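PDB 6SSH: GTPase activator-like protein from Chaetomium thermophilum, which probably stimulates GTP hydrolysis by a small GTPase through this fragment, the Rap/ran-GAP domain of a TSC2-like protein. Local coordinates for residues 6-11 with 103-108. Sequence-based numbering, arbitrary orientation.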
ATOM      1  N   GLY A   6      -2.812   1.419  -3.227  1.00  8.92           N
ATOM      2  CA  GLY A   6      -2.770   1.872  -1.863  1.00  9.11           C
ATOM      3  C   GLY A   6      -1.627   1.304  -1.068  1.00  8.69           C
ATOM      4  O   GLY A   6      -1.087   0.200  -1.425  1.00  9.23           O
ATOM      5  N   VAL A   7      -1.190   1.968  -0.023  1.00  8.52           N
ATOM      6  CA  VAL A   7      -0.207   1.455   0.897  1.00  8.81           C
ATOM      7  C   VAL A   7      -0.675   1.830   2.272  1.00 10.02           C
ATOM      8  O   VAL A   7      -0.834   3.038   2.586  1.00  9.55           O
ATOM      9  CB  VAL A   7       1.213   2.021   0.700  1.00  9.22           C
ATOM     10  CG1 VAL A   7       2.168   1.351   1.662  1.00 11.47           C
ATOM     11  CG2 VAL A   7       1.666   1.862  -0.753  1.00 10.51           C
ATOM     12  N   ILE A   8      -0.929   0.834   3.092  1.00  9.94           N
ATOM     13  CA  ILE A   8      -1.582   1.009   4.396  1.00  9.34           C
ATOM     14  C   ILE A   8      -0.776   0.410   5.524  1.00 11.61           C
ATOM     15  O   ILE A   8      -0.541  -0.820   5.509  1.00 11.72           O
ATOM     16  CB  ILE A   8      -2.959   0.342   4.414  1.00 10.21           C
ATOM     17  CG1 ILE A   8      -3.838   0.812   3.235  1.00 11.82           C
ATOM     18  CG2 ILE A   8      -3.656   0.613   5.747  1.00 13.05           C
ATOM     19  CD1 ILE A   8      -5.047  -0.084   2.958  1.00 15.03           C
ATOM     20  N   TYR A   9      -0.327   1.186   6.490  1.00 10.16           N
ATOM     21  CA  TYR A   9       0.400   0.712   7.664  1.00  9.67           C
ATOM     22  C   TYR A   9      -0.554   0.390   8.793  1.00 11.91           C
ATOM     23  O   TYR A   9      -1.374   1.244   9.179  1.00 12.24           O
ATOM     24  CB  TYR A   9       1.391   1.789   8.156  1.00 11.61           C
ATOM     25  CG  TYR A   9       2.192   1.320   9.344  1.00 12.36           C
ATOM     26  CD1 TYR A   9       3.277   0.462   9.183  1.00 14.89           C
ATOM     27  CD2 TYR A   9       1.865   1.668  10.639  1.00 12.81           C
ATOM     28  CE1 TYR A   9       3.987  -0.006  10.259  1.00 14.63           C
ATOM     29  CE2 TYR A   9       2.578   1.206  11.733  1.00 14.48           C
ATOM     30  CZ  TYR A   9       3.651   0.349  11.563  1.00 14.09           C
ATOM     31  OH  TYR A   9       4.325  -0.089  12.663  1.00 15.93           O
ATOM     32  N   ILE A  10      -0.443  -0.828   9.319  1.00 11.42           N
ATOM     33  CA  ILE A  10      -1.210  -1.272  10.484  1.00 13.65           C
ATOM     34  C   ILE A  10      -0.301  -1.356  11.700  1.00 14.68           C
ATOM     35  O   ILE A  10       0.684  -2.100  11.669  1.00 15.83           O
ATOM     36  CB  ILE A  10      -1.916  -2.602  10.256  1.00 13.29           C
ATOM     37  CG1 ILE A  10      -2.697  -2.595   8.946  1.00 12.30           C
ATOM     38  CG2 ILE A  10      -2.767  -2.904  11.464  1.00 13.52           C
ATOM     39  CD1 ILE A  10      -3.437  -3.889   8.665  1.00 12.94           C
ATOM     40  N   LYS A  11      -0.599  -0.587  12.740  1.00 14.08           N
ATOM     41  CA  LYS A  11       0.209  -0.517  13.948  1.00 15.61           C
ATOM     42  C   LYS A  11      -0.134  -1.675  14.884  1.00 18.32           C
ATOM     43  O   LYS A  11      -1.233  -2.210  14.848  1.00 16.95           O
ATOM     44  CB  LYS A  11      -0.015   0.854  14.635  1.00 17.51           C
ATOM     45  CG  LYS A  11       0.930   1.220  15.760  1.00 21.71           C
ATOM     46  CD  LYS A  11       0.678   2.691  16.251  1.00 32.86           C
ATOM     47  CE  LYS A  11      -0.799   3.067  16.308  1.00 41.22           C
ATOM     48  NZ  LYS A  11      -1.074   4.151  17.312  1.00 46.30           N
ATOM     49  N   PHE A 103      -8.064  -1.060  -6.704  1.00 12.45           N
ATOM     50  CA  PHE A 103      -8.222  -2.507  -6.846  1.00 12.96           C
ATOM     51  C   PHE A 103      -7.183  -3.230  -5.985  1.00 10.71           C
ATOM     52  O   PHE A 103      -7.455  -4.311  -5.455  1.00 11.73           O
ATOM     53  CB  PHE A 103      -8.106  -2.919  -8.321  1.00 14.33           C
ATOM     54  CG  PHE A 103      -9.233  -2.423  -9.216  1.00 15.78           C
ATOM     55  CD1 PHE A 103     -10.538  -2.327  -8.764  1.00 24.10           C
ATOM     56  CD2 PHE A 103      -8.950  -2.077 -10.547  1.00 17.67           C
ATOM     57  CE1 PHE A 103     -11.573  -1.881  -9.647  1.00 28.29           C
ATOM     58  CE2 PHE A 103      -9.956  -1.689 -11.434  1.00 19.15           C
ATOM     59  CZ  PHE A 103     -11.260  -1.555 -10.968  1.00 26.35           C
ATOM     60  N   VAL A 104      -5.975  -2.716  -5.944  1.00 10.64           N
ATOM     61  CA  VAL A 104      -4.821  -3.319  -5.290  1.00 10.55           C
ATOM     62  C   VAL A 104      -4.346  -2.423  -4.160  1.00 11.01           C
ATOM     63  O   VAL A 104      -4.169  -1.218  -4.370  1.00 10.19           O
ATOM     64  CB  VAL A 104      -3.672  -3.503  -6.305  1.00 12.45           C
ATOM     65  CG1 VAL A 104      -2.501  -4.165  -5.649  1.00 12.09           C
ATOM     66  CG2 VAL A 104      -4.184  -4.309  -7.518  1.00 13.21           C
ATOM     67  N   ASN A 105      -4.106  -3.023  -2.982  1.00  9.72           N
ATOM     68  CA  ASN A 105      -3.555  -2.350  -1.818  1.00  9.45           C
ATOM     69  C   ASN A 105      -2.455  -3.165  -1.199  1.00 10.44           C
ATOM     70  O   ASN A 105      -2.627  -4.375  -1.037  1.00 11.52           O
ATOM     71  CB  ASN A 105      -4.670  -2.055  -0.759  1.00  9.69           C
ATOM     72  CG  ASN A 105      -5.592  -0.959  -1.183  1.00 11.71           C
ATOM     73  OD1 ASN A 105      -5.222   0.203  -1.137  1.00 12.64           O
ATOM     74  ND2 ASN A 105      -6.740  -1.291  -1.612  1.00 12.18           N
ATOM     75  N   ILE A 106      -1.393  -2.519  -0.865  1.00  9.76           N
ATOM     76  CA  ILE A 106      -0.267  -3.061  -0.109  1.00  9.55           C
ATOM     77  C   ILE A 106      -0.523  -2.806   1.346  1.00  9.91           C
ATOM     78  O   ILE A 106      -0.851  -1.628   1.724  1.00 11.14           O
ATOM     79  CB  ILE A 106       1.042  -2.425  -0.561  1.00  9.84           C
ATOM     80  CG1 ILE A 106       1.284  -2.729  -2.030  1.00 10.99           C
ATOM     81  CG2 ILE A 106       2.215  -2.853   0.331  1.00 11.05           C
ATOM     82  CD1 ILE A 106       2.314  -1.824  -2.679  1.00 11.58           C
ATOM     83  N   VAL A 107      -0.406  -3.798   2.221  1.00  9.93           N
ATOM     84  CA  VAL A 107      -0.647  -3.673   3.634  1.00 10.80           C
ATOM     85  C   VAL A 107       0.607  -4.010   4.408  1.00 11.93           C
ATOM     86  O   VAL A 107       1.151  -5.129   4.221  1.00 12.50           O
ATOM     87  CB  VAL A 107      -1.773  -4.632   4.068  1.00 11.39           C
ATOM     88  CG1 VAL A 107      -2.024  -4.572   5.574  1.00 15.86           C
ATOM     89  CG2 VAL A 107      -3.067  -4.298   3.346  1.00 13.17           C
ATOM     90  N   TRP A 108       1.153  -3.115   5.183  1.00 11.58           N
ATOM     91  CA  TRP A 108       2.285  -3.391   6.064  1.00 10.87           C
ATOM     92  C   TRP A 108       1.691  -3.749   7.413  1.00 11.96           C
ATOM     93  O   TRP A 108       1.227  -2.886   8.163  1.00 12.69           O
ATOM     94  CB  TRP A 108       3.231  -2.201   6.126  1.00 11.30           C
ATOM     95  CG  TRP A 108       4.481  -2.558   6.907  1.00 10.45           C
ATOM     96  CD1 TRP A 108       4.596  -2.806   8.229  1.00 11.77           C
ATOM     97  CD2 TRP A 108       5.804  -2.777   6.339  1.00 10.72           C
ATOM     98  NE1 TRP A 108       5.909  -3.147   8.554  1.00 15.18           N
ATOM     99  CE2 TRP A 108       6.658  -3.098   7.397  1.00 12.49           C
ATOM    100  CE3 TRP A 108       6.326  -2.662   5.069  1.00 12.72           C
ATOM    101  CZ2 TRP A 108       8.030  -3.366   7.204  1.00 12.76           C
ATOM    102  CZ3 TRP A 108       7.676  -2.913   4.859  1.00 12.36           C
ATOM    103  CH2 TRP A 108       8.509  -3.270   5.931  1.00 13.31           C
TER
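The carbonyl oxygen of G6 takes the backbone N-H of I106, O to N 2.8 Å and almost straight at the hydrogen (171°). It belongs to a regular parallel exchange in which strand 6-10 uses its even-numbered residues: G6 N reaches V104 O over 3.2 Å, G6 O follows, I8 N gives to I106 O and I8 O receives W108 N, until I10 N closes on W108 O at 2.9 Å. Such pairing illustrates how two segments whose nearest ends are 92 residues apart in sequence become immediate neighbours.

Absence of a side chain matters at G6. It lets the amide oxygen of N105 rest against the bare backbone, OD1 to CA of G6 3.1 Å; the other end of that amide, ND2, is anchored by I99 O. Further along the same face, I10 CD1 presses tightly on V107 CG1 at 3.5 Å. On the reverse face, Y9 and W108 each hold CG anti to the backbone N, which sends both rings out the same way. Their planes, 29° apart, are slid so far that overlap is slight, and CE1 of Y9 meets CD1 of W108 at 3.5 Å. D110 receives Y9 OH and, weakly, W108 NE1, tying both rings to one carboxylate.

The pair forms the parallel, buried interior of the mixed sheet of this Rap/ran-GAP domain, with strand 73-78 beyond 2-10 and strand 127-134 beyond 104-109; helix 28-37 packs on V7 and W108, while helix 183-201 meets V104 and I106.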